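PDB 2GF6: conserved hypothetical protein from Sulfolobus solfataricus, which binds coenzyme A and probably hydrolyses acyl-CoA thioesters, as expected of a hot-dog fold thioesterase of the 4-hydroxybenzoyl-CoA thioesterase family. Local coordinates for residues A[45-50]-A[126-131]; A[54-59]-A[111-116]; A[66-71]-A[101-106]. One frame throughout, in Å; residues are numbered along the deposited sequence.

Overall arrangement
From the N terminus, strand 8-12 leads to the long helix 26-45 of the hot-dog fold, and the loop leaving that helix forms one side of contact 1. The chain then builds nearly all of its antiparallel sheet before helix 126-132 returns to close this widest loop. Within it, contact 2 pairs the start of strand 56-67 with the end of strand 102-115, and contact 3, innermost, pairs the opposite ends of the same two strands. Contacts 1 and 2 touch, Tyr49 OH lying 2.6 Å from Gln111 OE1, whereas contacts 2 and 3 have centres about 31 Å apart. Each of these two meets a coenzyme A and the second subunit.

Contact 1. Residues A[45-50]-A[126-131]; sequences VGIPYP and KEIMDK
Val45 and Ile128 meet through their CG1 atoms, joining the C-terminal end of the long hot-dog helix 26-45 and the loop after it to the short terminal helix 126-132. The contact is apolar, with no hydrogen bond between the segments. Val45 CG1 approaches Ile128 CG1 to 3.9 Å, and the two side chains meet at a slant. The valine torsion, with CG1 opposite the backbone N (chi1 -168°), brings this methyl against the isoleucine while CG2 lies beside the N. Ile47, in the loop, adds a second contact: its CD1 lies 4.0 Å from Ile128 CG1, the two chains standing roughly square to each other. Ile128 CG1 is therefore touched by both branched side chains, and beta-branched residues suit a place where short, stiff hydrocarbon must fill the space between loop and helix. Ile47 also rests on Ile41 of helix 26-45.

Gly46 lets the chain turn between them. It is the first residue past the helix to leave helical geometry, and its positive phi (75°) is one that favours glycine.

Longer, polar chains border this apolar patch. Glu127 and Ile47 run alongside each other in opposing senses, which brings the carboxylate oxygen OE2 of Glu127 within 4.0 Å of the Ile47 CG2 methyl. Lys131 offers hydrocarbon instead: with its CB facing the loop, it lays its methylenes along Val45 before bending its amino end away into an exposed position; the nearest approach is Lys131 CD to Val45 O, at 3.7 Å.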
loop_
_atom_site.group_PDB
_atom_site.type_symbol
_atom_site.label_atom_id
_atom_site.label_comp_id
_atom_site.label_asym_id
_atom_site.label_seq_id
_atom_site.Cartn_x
_atom_site.Cartn_y
_atom_site.Cartn_z
ATOM N N VAL A 45 19.752 4.450 -19.563
ATOM C CA VAL A 45 21.025 4.444 -18.814
ATOM C C VAL A 45 21.502 3.029 -18.549
ATOM O O VAL A 45 22.691 2.793 -18.369
ATOM C CB VAL A 45 20.882 5.143 -17.430
ATOM C CG1 VAL A 45 22.254 5.383 -16.805
ATOM C CG2 VAL A 45 20.114 6.426 -17.549
ATOM N N GLY A 46 20.584 2.079 -18.493
ATOM C CA GLY A 46 20.959 0.693 -18.249
ATOM C C GLY A 46 21.352 0.366 -16.819
ATOM O O GLY A 46 22.198 -0.474 -16.591
ATOM N N ILE A 47 20.680 0.980 -15.854
ATOM C CA ILE A 47 21.003 0.786 -14.467
ATOM C C ILE A 47 19.724 0.581 -13.697
ATOM O O ILE A 47 18.642 0.915 -14.201
ATOM C CB ILE A 47 21.749 2.026 -13.905
ATOM C CG1 ILE A 47 20.872 3.282 -13.985
ATOM C CG2 ILE A 47 23.086 2.202 -14.652
ATOM C CD1 ILE A 47 21.397 4.476 -13.184
ATOM N N PRO A 48 19.841 0.016 -12.481
ATOM C CA PRO A 48 18.689 -0.065 -11.575
ATOM C C PRO A 48 18.259 1.273 -10.994
ATOM O O PRO A 48 19.055 2.185 -10.899
ATOM C CB PRO A 48 19.154 -1.024 -10.482
ATOM C CG PRO A 48 20.617 -1.073 -10.570
ATOM C CD PRO A 48 21.049 -0.600 -11.912
ATOM N N TYR A 49 16.985 1.366 -10.614
ATOM C CA TYR A 49 16.414 2.589 -10.069
ATOM C C TYR A 49 15.382 2.171 -9.030
ATOM O O TYR A 49 14.625 1.254 -9.304
ATOM C CB TYR A 49 15.738 3.413 -11.189
ATOM C CG TYR A 49 14.706 4.426 -10.714
ATOM C CD1 TYR A 49 13.393 4.025 -10.423
ATOM C CD2 TYR A 49 15.024 5.782 -10.580
ATOM C CE1 TYR A 49 12.424 4.940 -9.998
ATOM C CE2 TYR A 49 14.064 6.717 -10.151
ATOM C CZ TYR A 49 12.762 6.284 -9.862
ATOM O OH TYR A 49 11.762 7.156 -9.440
ATOM N N PRO A 50 15.307 2.870 -7.866
ATOM C CA PRO A 50 16.006 4.102 -7.447
ATOM C C PRO A 50 17.305 3.849 -6.680
ATOM O O PRO A 50 18.012 4.795 -6.340
ATOM C CB PRO A 50 14.962 4.809 -6.568
ATOM C CG PRO A 50 14.052 3.700 -6.081
ATOM C CD PRO A 50 14.394 2.418 -6.805
ATOM N N LYS A 126 29.697 10.471 -14.521
ATOM C CA LYS A 126 29.647 10.839 -15.925
ATOM C C LYS A 126 29.134 9.635 -16.727
ATOM O O LYS A 126 28.403 9.815 -17.696
ATOM C CB LYS A 126 31.024 11.351 -16.419
ATOM C CG LYS A 126 31.618 12.588 -15.607
ATOM C CD LYS A 126 31.263 14.032 -16.142
ATOM C CE LYS A 126 32.414 15.050 -15.800
ATOM N NZ LYS A 126 32.128 16.549 -15.938
ATOM N N GLU A 127 29.493 8.411 -16.324
ATOM C CA GLU A 127 28.863 7.223 -16.913
ATOM C C GLU A 127 27.377 7.517 -17.128
ATOM O O GLU A 127 26.869 7.494 -18.253
ATOM C CB GLU A 127 28.981 5.974 -16.014
ATOM C CG GLU A 127 27.757 4.981 -16.177
ATOM C CD GLU A 127 27.939 3.603 -15.534
ATOM O OE1 GLU A 127 28.976 2.930 -15.815
ATOM O OE2 GLU A 127 27.011 3.181 -14.789
ATOM N N ILE A 128 26.702 7.822 -16.028
ATOM C CA ILE A 128 25.252 7.985 -16.006
ATOM C C ILE A 128 24.783 9.241 -16.730
ATOM O O ILE A 128 23.792 9.206 -17.477
ATOM C CB ILE A 128 24.761 7.937 -14.538
ATOM C CG1 ILE A 128 24.783 6.477 -14.054
ATOM C CG2 ILE A 128 23.360 8.546 -14.358
ATOM C CD1 ILE A 128 25.418 6.292 -12.705
HETATM N N MSE A 129 25.506 10.339 -16.539
HETATM C CA MSE A 129 25.095 11.607 -17.121
HETATM C C MSE A 129 25.266 11.671 -18.645
HETATM O O MSE A 129 24.487 12.345 -19.323
HETATM C CB MSE A 129 25.864 12.766 -16.485
HETATM C CG MSE A 129 25.247 14.119 -16.814
HETATM SE SE MSE A 129 23.355 14.172 -16.331
HETATM C CE MSE A 129 23.582 14.863 -14.610
ATOM N N ASP A 130 26.300 11.008 -19.169
ATOM C CA ASP A 130 26.501 10.903 -20.614
ATOM C C ASP A 130 25.285 10.239 -21.272
ATOM O O ASP A 130 24.819 10.687 -22.310
ATOM C CB ASP A 130 27.798 10.131 -20.933
ATOM C CG ASP A 130 29.079 10.930 -20.586
ATOM O OD1 ASP A 130 28.967 12.145 -20.324
ATOM O OD2 ASP A 130 30.203 10.353 -20.590
ATOM N N LYS A 131 24.751 9.193 -20.643
ATOM C CA LYS A 131 23.607 8.455 -21.207
ATOM C C LYS A 131 22.273 9.198 -21.067
ATOM O O LYS A 131 21.496 9.272 -22.016
ATOM C CB LYS A 131 23.529 7.046 -20.607
ATOM C CG LYS A 131 24.645 6.113 -21.094
ATOM C CD LYS A 131 24.176 4.653 -21.185
ATOM C CE LYS A 131 25.023 3.807 -22.133
ATOM N NZ LYS A 131 24.740 4.044 -23.580
#

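Contact 2. Residues A[54-59]-A[111-116]; sequences ENLWFV and QIAINP. With COA (coenzyme A), chain E.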
loop_
_atom_site.group_PDB
_atom_site.type_symbol
_atom_site.label_atom_id
_atom_site.label_comp_id
_atom_site.label_asym_id
_atom_site.label_seq_id
_atom_site.Cartn_x
_atom_site.Cartn_y
_atom_site.Cartn_z
ATOM N N GLU A 54 25.464 0.770 -3.712
ATOM C CA GLU A 54 25.569 1.139 -2.294
ATOM C C GLU A 54 25.914 2.617 -2.079
ATOM O O GLU A 54 25.532 3.195 -1.068
ATOM C CB GLU A 54 26.564 0.227 -1.539
ATOM C CG GLU A 54 27.965 0.179 -2.104
ATOM C CD GLU A 54 28.902 -0.736 -1.322
ATOM O OE1 GLU A 54 29.408 -0.315 -0.246
ATOM O OE2 GLU A 54 29.176 -1.866 -1.811
ATOM N N ASN A 55 26.620 3.216 -3.038
ATOM C CA ASN A 55 27.035 4.630 -2.982
ATOM C C ASN A 55 26.116 5.627 -3.737
ATOM O O ASN A 55 26.385 6.826 -3.712
ATOM C CB ASN A 55 28.448 4.771 -3.548
ATOM C CG ASN A 55 29.483 4.012 -2.750
ATOM O OD1 ASN A 55 29.540 4.100 -1.527
ATOM N ND2 ASN A 55 30.322 3.269 -3.443
ATOM N N LEU A 56 25.063 5.154 -4.408
ATOM C CA LEU A 56 24.240 6.010 -5.290
ATOM C C LEU A 56 22.799 5.606 -5.299
ATOM O O LEU A 56 22.437 4.559 -5.863
ATOM C CB LEU A 56 24.762 5.979 -6.722
ATOM C CG LEU A 56 24.156 6.949 -7.744
ATOM C CD1 LEU A 56 24.320 8.422 -7.338
ATOM C CD2 LEU A 56 24.784 6.733 -9.106
ATOM N N TRP A 57 21.978 6.462 -4.687
ATOM C CA TRP A 57 20.516 6.333 -4.687
ATOM C C TRP A 57 19.839 7.567 -5.285
ATOM O O TRP A 57 20.426 8.637 -5.269
ATOM C CB TRP A 57 20.038 6.225 -3.252
ATOM C CG TRP A 57 20.312 4.912 -2.553
ATOM C CD1 TRP A 57 21.126 3.875 -2.967
ATOM C CD2 TRP A 57 19.821 4.547 -1.269
ATOM N NE1 TRP A 57 21.125 2.882 -2.024
ATOM C CE2 TRP A 57 20.324 3.270 -0.971
ATOM C CE3 TRP A 57 18.976 5.175 -0.343
ATOM C CZ2 TRP A 57 20.020 2.611 0.225
ATOM C CZ3 TRP A 57 18.681 4.525 0.823
ATOM C CH2 TRP A 57 19.212 3.257 1.106
ATOM N N PHE A 58 18.597 7.411 -5.766
ATOM C CA PHE A 58 17.719 8.528 -6.100
ATOM C C PHE A 58 16.622 8.633 -5.023
ATOM O O PHE A 58 15.973 7.634 -4.673
ATOM C CB PHE A 58 17.087 8.335 -7.490
ATOM C CG PHE A 58 18.062 8.523 -8.621
ATOM C CD1 PHE A 58 18.388 9.796 -9.060
ATOM C CD2 PHE A 58 18.675 7.433 -9.227
ATOM C CE1 PHE A 58 19.314 9.976 -10.087
ATOM C CE2 PHE A 58 19.616 7.602 -10.270
ATOM C CZ PHE A 58 19.942 8.865 -10.691
ATOM N N VAL A 59 16.437 9.831 -4.487
ATOM C CA VAL A 59 15.383 10.080 -3.511
ATOM C C VAL A 59 14.552 11.265 -3.944
ATOM O O VAL A 59 15.108 12.250 -4.421
ATOM C CB VAL A 59 15.933 10.287 -2.045
ATOM C CG1 VAL A 59 16.827 9.107 -1.629
ATOM C CG2 VAL A 59 16.658 11.607 -1.865
ATOM N N GLN A 111 13.776 14.243 -8.447
ATOM C CA GLN A 111 14.657 13.301 -7.818
ATOM C C GLN A 111 16.072 13.787 -7.762
ATOM O O GLN A 111 16.553 14.443 -8.673
ATOM C CB GLN A 111 14.542 11.942 -8.504
ATOM C CG GLN A 111 13.263 11.306 -8.057
ATOM C CD GLN A 111 13.218 9.855 -8.292
ATOM O OE1 GLN A 111 13.017 9.417 -9.429
ATOM N NE2 GLN A 111 13.357 9.075 -7.223
ATOM N N ILE A 112 16.718 13.472 -6.646
ATOM C CA ILE A 112 18.066 13.908 -6.376
ATOM C C ILE A 112 18.912 12.676 -6.145
ATOM O O ILE A 112 18.502 11.763 -5.448
ATOM C CB ILE A 112 18.099 14.869 -5.147
ATOM C CG1 ILE A 112 17.139 16.046 -5.351
ATOM C CG2 ILE A 112 19.497 15.404 -4.878
ATOM C CD1 ILE A 112 17.078 16.963 -4.161
ATOM N N ALA A 113 20.092 12.661 -6.776
ATOM C CA ALA A 113 21.100 11.660 -6.555
ATOM C C ALA A 113 21.799 11.925 -5.205
ATOM O O ALA A 113 22.159 13.068 -4.889
ATOM C CB ALA A 113 22.097 11.677 -7.710
ATOM N N ILE A 114 21.939 10.874 -4.399
ATOM C CA ILE A 114 22.602 10.983 -3.108
ATOM C C ILE A 114 23.575 9.861 -2.811
ATOM O O ILE A 114 23.466 8.770 -3.360
ATOM C CB ILE A 114 21.578 11.075 -1.925
ATOM C CG1 ILE A 114 20.821 9.744 -1.712
ATOM C CG2 ILE A 114 20.629 12.184 -2.162
ATOM C CD1 ILE A 114 20.067 9.664 -0.378
ATOM N N ASN A 115 24.521 10.154 -1.931
ATOM C CA ASN A 115 25.229 9.126 -1.215
ATOM C C ASN A 115 24.459 8.801 0.115
ATOM O O ASN A 115 24.232 9.676 0.976
ATOM C CB ASN A 115 26.673 9.559 -0.985
ATOM C CG ASN A 115 27.511 8.445 -0.477
ATOM O OD1 ASN A 115 27.097 7.714 0.428
ATOM N ND2 ASN A 115 28.670 8.277 -1.045
ATOM N N PRO A 116 23.948 7.563 0.229
ATOM C CA PRO A 116 23.092 7.208 1.354
ATOM C C PRO A 116 23.871 6.845 2.617
ATOM O O PRO A 116 23.270 6.759 3.678
ATOM C CB PRO A 116 22.355 5.995 0.822
ATOM C CG PRO A 116 23.417 5.316 0.003
ATOM C CD PRO A 116 24.065 6.446 -0.721
HETATM N N1A COA E . 13.582 21.162 -6.902
HETATM C C2A COA E . 14.768 21.417 -7.581
HETATM N N3A COA E . 15.979 21.316 -6.919
HETATM C C4A COA E . 15.974 20.971 -5.609
HETATM C C5A COA E . 14.791 20.716 -4.924
HETATM C C6A COA E . 13.583 20.806 -5.574
HETATM N N6A COA E . 12.460 20.775 -4.847
HETATM N N7A COA E . 15.103 20.388 -3.652
HETATM C C8A COA E . 16.454 20.413 -3.517
HETATM N N9A COA E . 16.988 20.791 -4.721
HETATM C C1B COA E . 18.375 21.117 -5.048
HETATM C C2B COA E . 19.001 22.183 -4.188
HETATM O O2B COA E . 18.698 23.473 -4.636
HETATM C C3B COA E . 20.462 21.894 -4.395
HETATM O O3B COA E . 20.849 22.562 -5.589
HETATM P P3B COA E . 22.363 23.004 -5.941
HETATM O O7A COA E . 22.857 22.081 -7.043
HETATM O O8A COA E . 23.309 22.928 -4.761
HETATM O O9A COA E . 22.296 24.402 -6.498
HETATM C C4B COA E . 20.515 20.382 -4.581
HETATM O O4B COA E . 19.183 19.989 -4.855
HETATM C C5B COA E . 20.988 19.640 -3.357
HETATM O O5B COA E . 20.087 19.908 -2.323
HETATM P P1A COA E . 20.568 20.298 -0.844
HETATM O O1A COA E . 19.615 21.228 -0.162
HETATM O O2A COA E . 21.975 20.805 -0.844
HETATM O O3A COA E . 20.387 18.879 -0.116
HETATM P P2A COA E . 21.470 17.922 0.562
HETATM O O4A COA E . 21.936 18.329 1.927
HETATM O O5A COA E . 22.637 17.541 -0.307
HETATM O O6A COA E . 20.531 16.652 0.748
HETATM C CBP COA E . 18.576 15.498 0.982
HETATM C CCP COA E . 19.276 16.521 0.112
HETATM C CDP COA E . 18.960 15.790 2.440
HETATM C CEP COA E . 19.087 14.130 0.552
HETATM C CAP COA E . 17.071 15.629 0.844
HETATM O OAP COA E . 16.616 16.891 1.288
HETATM C C9P COA E . 16.314 14.611 1.629
HETATM O O9P COA E . 16.915 13.598 2.399
HETATM N N8P COA E . 15.020 14.740 1.529
HETATM C C7P COA E . 14.195 13.670 2.029
HETATM C C6P COA E . 13.548 13.012 0.844
HETATM C C5P COA E . 12.530 12.010 1.285
HETATM O O5P COA E . 12.439 11.574 2.454
HETATM N N4P COA E . 11.751 11.677 0.282
HETATM C C3P COA E . 10.491 11.052 0.556
HETATM C C2P COA E . 9.689 10.958 -0.709
HETATM S S1P COA E . 8.207 10.105 -0.327
HETATM O O HOH W 1 30.778 6.121 -0.372
#
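Trp57 and Ile114 exchange two backbone hydrogen bonds, Trp57 N to Ile114 O at 3.0 Å and Ile114 N to Trp57 O at 2.8 Å, and Val59 and Ile112 form the next such pair. Between them Phe58 and Ala113 make a non-hydrogen-bonded pair, so the strands run antiparallel, their axes 153° apart.

Apolar contacts divide between the two faces of the sheet. On one, Val59 CG1 presses on Ile114 CD1 at 3.5 Å, the chains lying nearly perpendicular; Ile114 holds CG1 between its backbone N and carbonyl carbon (chi1 69°), which turns this branch toward Val59. On the other, the small Ala113 leaves room for Leu56 and Phe58, whose CD1 and CE1 both reach its CB.

The aromatic contact is a CH-pi interaction: Pro116 CB sits over the six-membered ring of Trp57, 3.6 Å from its centroid and 14° off the normal. A flat indole and a rigid pyrrolidine ring suit each other here, where the strand ends. With an alanine at this position the indole is gone, and Pro116 would probably lose the flat surface under its CB and CG, leaving a gap beside the proline ring.

Polar side chains gather at the strand end. A water donates to Asn55 OD1 and accepts from Asn115 ND2, while Lys117 NZ bonds Asn55 OD1 and Lys117 N bonds Asn115 OD1.

Ile112 CD1 lies 3.6 Å from C8A of coenzyme A, and Ile114 CG2 touches its CEP; these branched chains help line the ligand pocket laid on the antiparallel sheet of a hot-dog thioesterase fold.

Contact 3. Residues A[66-71]-A[101-106]; sequences IYHRPV and GELTTE. With COA (coenzyme A), chain F.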
loop_
_atom_site.group_PDB
_atom_site.type_symbol
_atom_site.label_atom_id
_atom_site.label_comp_id
_atom_site.label_asym_id
_atom_site.label_seq_id
_atom_site.Cartn_x
_atom_site.Cartn_y
_atom_site.Cartn_z
ATOM N N ILE A 66 -1.891 17.001 -10.679
ATOM C CA ILE A 66 -3.238 17.507 -10.915
ATOM C C ILE A 66 -4.044 16.347 -11.530
ATOM O O ILE A 66 -3.616 15.724 -12.498
ATOM C CB ILE A 66 -3.226 18.717 -11.881
ATOM C CG1 ILE A 66 -2.535 19.915 -11.229
ATOM C CG2 ILE A 66 -4.645 19.141 -12.292
ATOM C CD1 ILE A 66 -2.055 20.996 -12.256
ATOM N N TYR A 67 -5.218 16.076 -10.961
ATOM C CA TYR A 67 -6.037 14.948 -11.339
ATOM C C TYR A 67 -7.271 15.482 -12.036
ATOM O O TYR A 67 -8.224 15.890 -11.383
ATOM C CB TYR A 67 -6.423 14.157 -10.098
ATOM C CG TYR A 67 -5.243 13.816 -9.216
ATOM C CD1 TYR A 67 -4.813 14.690 -8.234
ATOM C CD2 TYR A 67 -4.561 12.618 -9.360
ATOM C CE1 TYR A 67 -3.731 14.390 -7.418
ATOM C CE2 TYR A 67 -3.445 12.300 -8.539
ATOM C CZ TYR A 67 -3.052 13.183 -7.564
ATOM O OH TYR A 67 -1.968 12.898 -6.743
ATOM N N HIS A 68 -7.235 15.506 -13.367
ATOM C CA HIS A 68 -8.310 16.093 -14.152
ATOM C C HIS A 68 -9.477 15.150 -14.225
ATOM O O HIS A 68 -10.643 15.568 -14.280
ATOM C CB HIS A 68 -7.852 16.360 -15.589
ATOM C CG HIS A 68 -6.806 17.412 -15.718
ATOM N ND1 HIS A 68 -7.092 18.755 -15.610
ATOM C CD2 HIS A 68 -5.487 17.327 -16.015
ATOM C CE1 HIS A 68 -5.987 19.453 -15.804
ATOM N NE2 HIS A 68 -4.999 18.610 -16.053
ATOM N N ARG A 69 -9.166 13.869 -14.327
ATOM C CA ARG A 69 -10.202 12.884 -14.515
ATOM C C ARG A 69 -9.836 11.671 -13.725
ATOM O O ARG A 69 -8.640 11.376 -13.557
ATOM C CB ARG A 69 -10.317 12.502 -15.981
ATOM C CG ARG A 69 -10.900 13.578 -16.875
ATOM C CD ARG A 69 -10.811 13.132 -18.331
ATOM N NE ARG A 69 -10.539 14.259 -19.227
ATOM C CZ ARG A 69 -11.263 14.604 -20.296
ATOM N NH1 ARG A 69 -12.336 13.909 -20.672
ATOM N NH2 ARG A 69 -10.897 15.668 -21.013
ATOM N N PRO A 70 -10.857 10.944 -13.265
ATOM C CA PRO A 70 -10.615 9.746 -12.506
ATOM C C PRO A 70 -10.240 8.597 -13.430
ATOM O O PRO A 70 -10.613 8.600 -14.602
ATOM C CB PRO A 70 -11.968 9.467 -11.872
ATOM C CG PRO A 70 -12.949 9.926 -12.953
ATOM C CD PRO A 70 -12.302 11.159 -13.510
ATOM N N VAL A 71 -9.518 7.620 -12.895
ATOM C CA VAL A 71 -9.345 6.342 -13.571
ATOM C C VAL A 71 -9.864 5.210 -12.666
ATOM O O VAL A 71 -9.784 5.273 -11.431
ATOM C CB VAL A 71 -7.855 6.098 -14.051
ATOM C CG1 VAL A 71 -7.489 7.115 -15.109
ATOM C CG2 VAL A 71 -6.860 6.169 -12.931
ATOM N N GLY A 101 -6.576 7.899 -25.007
ATOM C CA GLY A 101 -6.001 9.119 -25.533
ATOM C C GLY A 101 -6.552 10.461 -25.043
ATOM O O GLY A 101 -6.342 11.473 -25.711
ATOM N N GLU A 102 -7.250 10.499 -23.905
ATOM C CA GLU A 102 -7.592 11.779 -23.252
ATOM C C GLU A 102 -6.789 11.983 -21.951
ATOM O O GLU A 102 -6.523 11.015 -21.212
ATOM C CB GLU A 102 -9.099 11.841 -22.985
ATOM C CG GLU A 102 -9.953 11.970 -24.256
ATOM C CD GLU A 102 -9.921 13.385 -24.898
ATOM O OE1 GLU A 102 -9.436 14.336 -24.234
ATOM O OE2 GLU A 102 -10.384 13.551 -26.059
ATOM N N LEU A 103 -6.409 13.233 -21.671
ATOM C CA LEU A 103 -5.562 13.556 -20.515
ATOM C C LEU A 103 -6.357 13.409 -19.251
ATOM O O LEU A 103 -7.395 14.034 -19.115
ATOM C CB LEU A 103 -5.050 14.985 -20.591
ATOM C CG LEU A 103 -4.208 15.508 -19.434
ATOM C CD1 LEU A 103 -2.788 14.938 -19.473
ATOM C CD2 LEU A 103 -4.166 17.006 -19.473
ATOM N N THR A 104 -5.873 12.571 -18.341
ATOM C CA THR A 104 -6.494 12.360 -17.058
ATOM C C THR A 104 -5.706 12.970 -15.927
ATOM O O THR A 104 -6.301 13.407 -14.958
ATOM C CB THR A 104 -6.657 10.861 -16.699
ATOM O OG1 THR A 104 -5.353 10.257 -16.540
ATOM C CG2 THR A 104 -7.518 10.136 -17.737
ATOM N N THR A 105 -4.387 13.025 -16.057
ATOM C CA THR A 105 -3.528 13.382 -14.945
ATOM C C THR A 105 -2.260 13.991 -15.479
ATOM O O THR A 105 -1.781 13.567 -16.522
ATOM C CB THR A 105 -3.110 12.120 -14.175
ATOM O OG1 THR A 105 -4.154 11.122 -14.236
ATOM C CG2 THR A 105 -2.683 12.431 -12.726
ATOM N N GLU A 106 -1.707 14.972 -14.765
ATOM C CA GLU A 106 -0.342 15.461 -15.036
ATOM C C GLU A 106 0.426 15.809 -13.755
ATOM O O GLU A 106 -0.167 16.151 -12.738
ATOM C CB GLU A 106 -0.379 16.673 -15.954
ATOM C CG GLU A 106 -1.258 17.794 -15.462
ATOM C CD GLU A 106 -1.357 18.890 -16.480
ATOM O OE1 GLU A 106 -0.284 19.354 -16.932
ATOM O OE2 GLU A 106 -2.490 19.279 -16.830
HETATM N N1A COA F . -7.046 24.085 -7.476
HETATM C C2A COA F . -7.955 25.066 -7.111
HETATM N N3A COA F . -9.273 24.983 -7.519
HETATM C C4A COA F . -9.679 23.949 -8.284
HETATM C C5A COA F . -8.789 22.957 -8.672
HETATM C C6A COA F . -7.466 23.021 -8.263
HETATM N N6A COA F . -6.627 22.053 -8.622
HETATM N N7A COA F . -9.456 22.062 -9.427
HETATM C C8A COA F . -10.737 22.456 -9.524
HETATM N N9A COA F . -10.891 23.627 -8.825
HETATM C C1B COA F . -12.100 24.480 -8.762
HETATM C C2B COA F . -12.636 24.829 -10.145
HETATM O O2B COA F . -12.108 26.029 -10.638
HETATM C C3B COA F . -14.116 24.924 -9.882
HETATM O O3B COA F . -14.421 26.169 -9.318
HETATM P P3B COA F . -15.476 27.109 -10.078
HETATM O O7A COA F . -15.578 28.390 -9.285
HETATM O O8A COA F . -16.831 26.401 -10.156
HETATM O O9A COA F . -14.884 27.405 -11.446
HETATM C C4B COA F . -14.366 23.864 -8.838
HETATM O O4B COA F . -13.166 23.827 -8.086
HETATM C C5B COA F . -14.639 22.503 -9.463
HETATM O O5B COA F . -13.877 22.309 -10.633
HETATM P P1A COA F . -14.576 21.729 -11.962
HETATM O O1A COA F . -13.531 21.358 -12.994
HETATM O O2A COA F . -15.552 22.722 -12.535
HETATM O O3A COA F . -15.265 20.371 -11.410
HETATM P P2A COA F . -16.066 19.299 -12.324
HETATM O O4A COA F . -15.716 19.465 -13.775
HETATM O O5A COA F . -17.554 19.416 -12.027
HETATM O O6A COA F . -15.552 17.865 -11.832
HETATM C CBP COA F . -13.962 16.276 -11.280
HETATM C CCP COA F . -14.342 17.736 -11.139
HETATM C CDP COA F . -14.209 15.799 -12.720
HETATM C CEP COA F . -14.843 15.490 -10.308
HETATM C CAP COA F . -12.464 16.162 -11.014
HETATM O OAP COA F . -11.752 16.787 -12.054
HETATM C C9P COA F . -11.991 14.740 -10.926
HETATM O O9P COA F . -12.849 13.653 -11.059
HETATM N N8P COA F . -10.712 14.598 -10.689
HETATM C C7P COA F . -10.141 13.286 -10.562
HETATM C C6P COA F . -10.218 12.868 -9.117
HETATM C C5P COA F . -9.238 11.759 -8.910
HETATM O O5P COA F . -9.287 10.733 -9.599
HETATM N N4P COA F . -8.340 12.021 -7.991
HETATM C C3P COA F . -8.166 11.199 -6.838
HETATM C C2P COA F . -7.030 10.239 -7.076
HETATM S S1P COA F . -5.569 10.562 -6.080
HETATM O O HOH W 2 -6.311 11.342 -12.571
#
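His68 lays its ring edge against the carboxylate of Glu106, where strand 56-67 ends against strand 102-115 of the hot-dog sheet, beside a coenzyme A. NE2 donates to Glu106 OE2 at 2.7 Å, almost straight (171°), and the acceptor uses its anti lone pair. The oxygen lies in the ring plane although the carboxylate plane is turned 47° from it. This bond fixes the ring's rotation. A histidine suits the place because its ring carries an N-H at the edge and is flat enough to lie beside Leu103, whose CD2 packs obliquely against His68 CD2.

Backbone pairing joins Ile66 and Glu106 by two hydrogen bonds, and Tyr67 faces Thr105. Beyond, Thr104 and Thr105 form a classic beta bulge opposite Val97 of strand 90-99. Thr104 O accepts from two successive donors, His68 N and Arg69 N, as the first strand ends.

For the ligand, Tyr67 O accepts from N8P and His68 O from OAP. The Tyr67 ring has the thiol S1P 3.7 Å above one face, offset toward the rim, while its hydroxyl bonds to Ser63 of the second subunit.

The charged end is looser. Arg69 NE makes a weak bond to Leu103 O. Arg69 NH2 and Glu102 OE1 form a long salt bridge (3.8 Å) of charges alone, the oxygen being well out of the guanidinium plane. A water donates to Arg69 O and hydrogen-bonds Thr105 OG1, which shares a further hydrogen bond of 2.7 Å with Thr104 OG1.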